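Local coordinates for outer membrane protein Omp121 (Bacteroides thetaiotaomicron, PDB 5FQ8), which probably takes part in the import of a nutrient across the outer membrane, as a calcium-binding beta-barrel receptor of the TonB-dependent family, at residues B[42-56]-B[135-149]. Numbering follows the deposited sequence.
Sequences YAATSVGGEKIAESR and PDDVANMTILKGAAA
T45 with I143 and V47 with M141 are the hydrogen-bonded pairs of antiparallel strands 44-48 and 138-144, at the margin of the four-stranded plug-domain sheet inside the barrel. V47 N gives to M141 O (2.8 Å) and M141 N to V47 O, both nearly straight; I143 N gives to T45 O, whereas the return bond from T45 N is weak. K145 N also reaches A43 O, and G49 N reaches A139 O from above the carbonyl plane, beside the classic bulge that A139 and N140 form opposite T165. Among side chains, K145 runs extended past the A43 methyl and bends at its last torsion (chi4 64°), bringing NZ to T45 OG1 at 2.8 Å. Apolar contact comes from Y42, whose ring edge meets L144 CB (CE1 to CB 3.8 Å), and from I52 CD1 against M141 CE (3.9 Å). Water bridges Y42 OH to A149 O. At the far end R56 and D136 form a nearly coplanar salt bridge (planes 18° apart): R56 NH2 meets D136 OD2 at 2.9 Å on its syn lone pair; S258 also binds OD2. A leucine at R56 would probably leave the buried D136 carboxylate without this countercharge. Backbone bonds thus set the register, while charge pairing ties R56, beyond the short helix, to segment 135-149.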
loop_
_atom_site.group_PDB
_atom_site.type_symbol
_atom_site.label_atom_id
_atom_site.label_comp_id
_atom_site.label_asym_id
_atom_site.label_seq_id
_atom_site.Cartn_x
_atom_site.Cartn_y
_atom_site.Cartn_z
ATOM N N TYR B 42 -8.544 49.554 15.151
ATOM C CA TYR B 42 -9.164 48.353 15.691
ATOM C C TYR B 42 -8.188 47.683 16.645
ATOM O O TYR B 42 -7.031 48.085 16.764
ATOM C CB TYR B 42 -9.627 47.407 14.572
ATOM C CG TYR B 42 -8.549 46.970 13.619
ATOM C CD1 TYR B 42 -7.783 45.848 13.877
ATOM C CD2 TYR B 42 -8.307 47.670 12.457
ATOM C CE1 TYR B 42 -6.799 45.445 13.009
ATOM C CE2 TYR B 42 -7.328 47.273 11.586
ATOM C CZ TYR B 42 -6.578 46.161 11.865
ATOM O OH TYR B 42 -5.599 45.770 10.990
ATOM N N ALA B 43 -8.668 46.653 17.332
ATOM C CA ALA B 43 -7.883 46.013 18.377
ATOM C C ALA B 43 -6.652 45.343 17.806
ATOM O O ALA B 43 -6.727 44.635 16.799
ATOM C CB ALA B 43 -8.722 44.984 19.122
ATOM N N ALA B 44 -5.517 45.566 18.461
ATOM C CA ALA B 44 -4.270 44.888 18.138
ATOM C C ALA B 44 -3.393 44.876 19.374
ATOM O O ALA B 44 -3.538 45.715 20.263
ATOM C CB ALA B 44 -3.550 45.559 16.968
ATOM N N THR B 45 -2.493 43.910 19.430
ATOM C CA THR B 45 -1.581 43.764 20.555
ATOM C C THR B 45 -0.175 43.509 20.036
ATOM O O THR B 45 0.010 42.706 19.119
ATOM C CB THR B 45 -2.018 42.634 21.462
ATOM O OG1 THR B 45 -3.257 42.972 22.078
ATOM C CG2 THR B 45 -0.996 42.405 22.535
ATOM N N SER B 46 0.808 44.205 20.606
ATOM C CA SER B 46 2.203 44.026 20.243
ATOM C C SER B 46 2.919 43.304 21.364
ATOM O O SER B 46 2.709 43.617 22.535
ATOM C CB SER B 46 2.891 45.361 19.966
ATOM O OG SER B 46 2.202 46.101 18.983
ATOM N N VAL B 47 3.732 42.319 21.007
ATOM C CA VAL B 47 4.634 41.658 21.937
ATOM C C VAL B 47 5.991 41.546 21.272
ATOM O O VAL B 47 6.082 41.199 20.093
ATOM C CB VAL B 47 4.142 40.262 22.349
ATOM C CG1 VAL B 47 5.096 39.658 23.348
ATOM C CG2 VAL B 47 2.777 40.348 22.929
ATOM N N GLY B 48 7.025 41.840 22.013
ATOM C CA GLY B 48 8.356 41.692 21.494
ATOM C C GLY B 48 8.923 40.329 21.789
ATOM O O GLY B 48 8.454 39.609 22.675
ATOM N N GLY B 49 9.955 39.987 21.031
ATOM C CA GLY B 49 10.457 38.631 21.069
ATOM C C GLY B 49 10.921 38.213 22.441
ATOM O O GLY B 49 10.807 37.046 22.807
ATOM N N GLU B 50 11.430 39.163 23.218
ATOM C CA GLU B 50 11.956 38.849 24.533
ATOM C C GLU B 50 10.885 38.215 25.411
ATOM O O GLU B 50 11.150 37.229 26.108
ATOM C CB GLU B 50 12.510 40.122 25.145
ATOM C CG GLU B 50 13.556 39.945 26.220
ATOM C CD GLU B 50 13.963 41.269 26.809
ATOM O OE1 GLU B 50 14.247 42.198 26.028
ATOM O OE2 GLU B 50 13.959 41.385 28.048
ATOM N N LYS B 51 9.655 38.727 25.352
ATOM C CA LYS B 51 8.561 38.049 26.037
ATOM C C LYS B 51 8.208 36.744 25.352
ATOM O O LYS B 51 7.949 35.735 26.020
ATOM C CB LYS B 51 7.326 38.939 26.107
ATOM C CG LYS B 51 7.298 39.824 27.299
ATOM C CD LYS B 51 5.919 39.848 27.890
ATOM C CE LYS B 51 5.526 38.482 28.416
ATOM N NZ LYS B 51 4.221 38.516 29.138
ATOM N N ILE B 52 8.169 36.753 24.017
ATOM C CA ILE B 52 7.928 35.526 23.262
ATOM C C ILE B 52 8.880 34.440 23.723
ATOM O O ILE B 52 8.477 33.308 23.989
ATOM C CB ILE B 52 8.089 35.778 21.755
ATOM C CG1 ILE B 52 7.252 36.955 21.296
ATOM C CG2 ILE B 52 7.687 34.560 21.006
ATOM C CD1 ILE B 52 5.819 36.663 21.224
ATOM N N ALA B 53 10.153 34.791 23.870
ATOM C CA ALA B 53 11.207 33.804 23.984
ATOM C C ALA B 53 11.615 33.488 25.406
ATOM O O ALA B 53 12.212 32.435 25.636
ATOM C CB ALA B 53 12.438 34.270 23.213
ATOM N N GLU B 54 11.325 34.361 26.368
ATOM C CA GLU B 54 11.802 34.123 27.724
ATOM C C GLU B 54 11.333 32.782 28.256
ATOM O O GLU B 54 12.027 32.154 29.060
ATOM C CB GLU B 54 11.346 35.242 28.651
ATOM C CG GLU B 54 9.838 35.445 28.690
ATOM C CD GLU B 54 9.375 36.299 29.859
ATOM O OE1 GLU B 54 10.240 36.824 30.589
ATOM O OE2 GLU B 54 8.143 36.435 30.045
ATOM N N SER B 55 10.176 32.312 27.785
ATOM C CA SER B 55 9.594 31.080 28.291
ATOM C C SER B 55 10.323 29.842 27.794
ATOM O O SER B 55 10.183 28.777 28.402
ATOM C CB SER B 55 8.120 31.023 27.909
ATOM O OG SER B 55 7.438 30.073 28.705
ATOM N N ARG B 56 11.101 29.964 26.718
ATOM C CA ARG B 56 11.894 28.877 26.132
ATOM C C ARG B 56 11.030 27.704 25.708
ATOM O O ARG B 56 11.491 26.564 25.638
ATOM C CB ARG B 56 13.002 28.390 27.076
ATOM C CG ARG B 56 14.033 29.433 27.444
ATOM C CD ARG B 56 14.442 30.265 26.249
ATOM N NE ARG B 56 15.300 29.542 25.325
ATOM C CZ ARG B 56 15.697 30.033 24.163
ATOM N NH1 ARG B 56 15.307 31.234 23.792
ATOM N NH2 ARG B 56 16.471 29.322 23.369
ATOM N N PRO B 135 11.446 30.872 17.984
ATOM C CA PRO B 135 11.126 32.087 18.741
ATOM C C PRO B 135 12.297 33.019 18.939
ATOM O O PRO B 135 12.098 34.239 18.941
ATOM C CB PRO B 135 10.617 31.534 20.074
ATOM C CG PRO B 135 11.149 30.149 20.150
ATOM C CD PRO B 135 11.222 29.653 18.769
ATOM N N ASP B 136 13.517 32.493 19.064
ATOM C CA ASP B 136 14.677 33.359 19.236
ATOM C C ASP B 136 14.867 34.329 18.078
ATOM O O ASP B 136 15.593 35.310 18.230
ATOM C CB ASP B 136 15.941 32.524 19.414
ATOM C CG ASP B 136 16.062 31.941 20.792
ATOM O OD1 ASP B 136 15.491 32.512 21.739
ATOM O OD2 ASP B 136 16.738 30.905 20.933
ATOM N N ASP B 137 14.235 34.095 16.934
ATOM C CA ASP B 137 14.364 34.987 15.792
ATOM C C ASP B 137 13.332 36.092 15.783
ATOM O O ASP B 137 13.371 36.938 14.888
ATOM C CB ASP B 137 14.214 34.216 14.482
ATOM C CG ASP B 137 15.459 33.485 14.089
ATOM O OD1 ASP B 137 16.560 33.935 14.460
ATOM O OD2 ASP B 137 15.325 32.458 13.392
ATOM N N VAL B 138 12.390 36.094 16.717
ATOM C CA VAL B 138 11.279 37.031 16.626
ATOM C C VAL B 138 11.679 38.351 17.262
ATOM O O VAL B 138 12.128 38.392 18.410
ATOM C CB VAL B 138 10.019 36.465 17.280
ATOM C CG1 VAL B 138 8.874 37.416 17.064
ATOM C CG2 VAL B 138 9.715 35.126 16.683
ATOM N N ALA B 139 11.533 39.431 16.508
ATOM C CA ALA B 139 11.682 40.745 17.104
ATOM C C ALA B 139 10.354 41.222 17.655
ATOM O O ALA B 139 10.230 41.531 18.842
ATOM C CB ALA B 139 12.226 41.731 16.078
ATOM N N ASN B 140 9.336 41.236 16.815
ATOM C CA ASN B 140 8.041 41.772 17.186
ATOM C C ASN B 140 6.938 40.884 16.632
ATOM O O ASN B 140 7.028 40.391 15.508
ATOM C CB ASN B 140 7.907 43.200 16.669
ATOM C CG ASN B 140 6.504 43.695 16.711
ATOM O OD1 ASN B 140 6.019 44.077 17.758
ATOM N ND2 ASN B 140 5.839 43.702 15.570
ATOM N N MET B 141 5.911 40.664 17.433
ATOM C CA MET B 141 4.698 40.010 16.980
ATOM C C MET B 141 3.529 40.936 17.224
ATOM O O MET B 141 3.342 41.413 18.339
ATOM C CB MET B 141 4.461 38.692 17.702
ATOM C CG MET B 141 3.049 38.187 17.556
ATOM S SD MET B 141 2.876 36.665 18.423
ATOM C CE MET B 141 4.279 35.809 17.791
ATOM N N THR B 142 2.729 41.158 16.199
ATOM C CA THR B 142 1.555 42.006 16.300
ATOM C C THR B 142 0.345 41.264 15.760
ATOM O O THR B 142 0.346 40.817 14.610
ATOM C CB THR B 142 1.777 43.302 15.546
ATOM O OG1 THR B 142 2.680 44.109 16.291
ATOM C CG2 THR B 142 0.484 44.045 15.360
ATOM N N ILE B 143 -0.680 41.142 16.597
ATOM C CA ILE B 143 -1.880 40.364 16.318
ATOM C C ILE B 143 -2.987 41.331 15.949
ATOM O O ILE B 143 -3.420 42.126 16.784
ATOM C CB ILE B 143 -2.271 39.510 17.525
ATOM C CG1 ILE B 143 -1.242 38.418 17.727
ATOM C CG2 ILE B 143 -3.620 38.926 17.336
ATOM C CD1 ILE B 143 -1.578 37.492 18.803
ATOM N N LEU B 144 -3.444 41.286 14.709
ATOM C CA LEU B 144 -4.581 42.093 14.289
ATOM C C LEU B 144 -5.846 41.288 14.548
ATOM O O LEU B 144 -6.059 40.239 13.935
ATOM C CB LEU B 144 -4.461 42.469 12.816
ATOM C CG LEU B 144 -3.133 43.109 12.452
ATOM C CD1 LEU B 144 -3.086 43.400 10.986
ATOM C CD2 LEU B 144 -2.992 44.374 13.229
ATOM N N LYS B 145 -6.684 41.764 15.459
ATOM C CA LYS B 145 -7.818 40.950 15.864
ATOM C C LYS B 145 -9.049 41.190 15.004
ATOM O O LYS B 145 -9.870 40.282 14.833
ATOM C CB LYS B 145 -8.146 41.219 17.322
ATOM C CG LYS B 145 -6.965 41.108 18.248
ATOM C CD LYS B 145 -7.388 41.410 19.676
ATOM C CE LYS B 145 -6.222 41.465 20.645
ATOM N NZ LYS B 145 -5.324 42.577 20.306
ATOM N N GLY B 146 -9.194 42.388 14.461
ATOM C CA GLY B 146 -10.409 42.741 13.782
ATOM C C GLY B 146 -10.354 42.416 12.317
ATOM O O GLY B 146 -9.291 42.290 11.726
ATOM N N ALA B 147 -11.530 42.274 11.727
ATOM C CA ALA B 147 -11.648 41.792 10.363
ATOM C C ALA B 147 -12.373 42.794 9.482
ATOM O O ALA B 147 -13.117 42.404 8.588
ATOM C CB ALA B 147 -12.359 40.445 10.340
ATOM N N ALA B 148 -12.160 44.088 9.720
ATOM C CA ALA B 148 -12.819 45.126 8.948
ATOM C C ALA B 148 -11.902 45.861 7.989
ATOM O O ALA B 148 -12.395 46.591 7.128
ATOM C CB ALA B 148 -13.459 46.158 9.877
ATOM N N ALA B 149 -10.600 45.699 8.103
ATOM C CA ALA B 149 -9.684 46.308 7.171
ATOM C C ALA B 149 -8.626 45.263 6.834
ATOM O O ALA B 149 -7.497 45.328 7.295
ATOM C CB ALA B 149 -9.060 47.575 7.742
HETATM O O HOH W 1 -5.625 46.872 8.543
#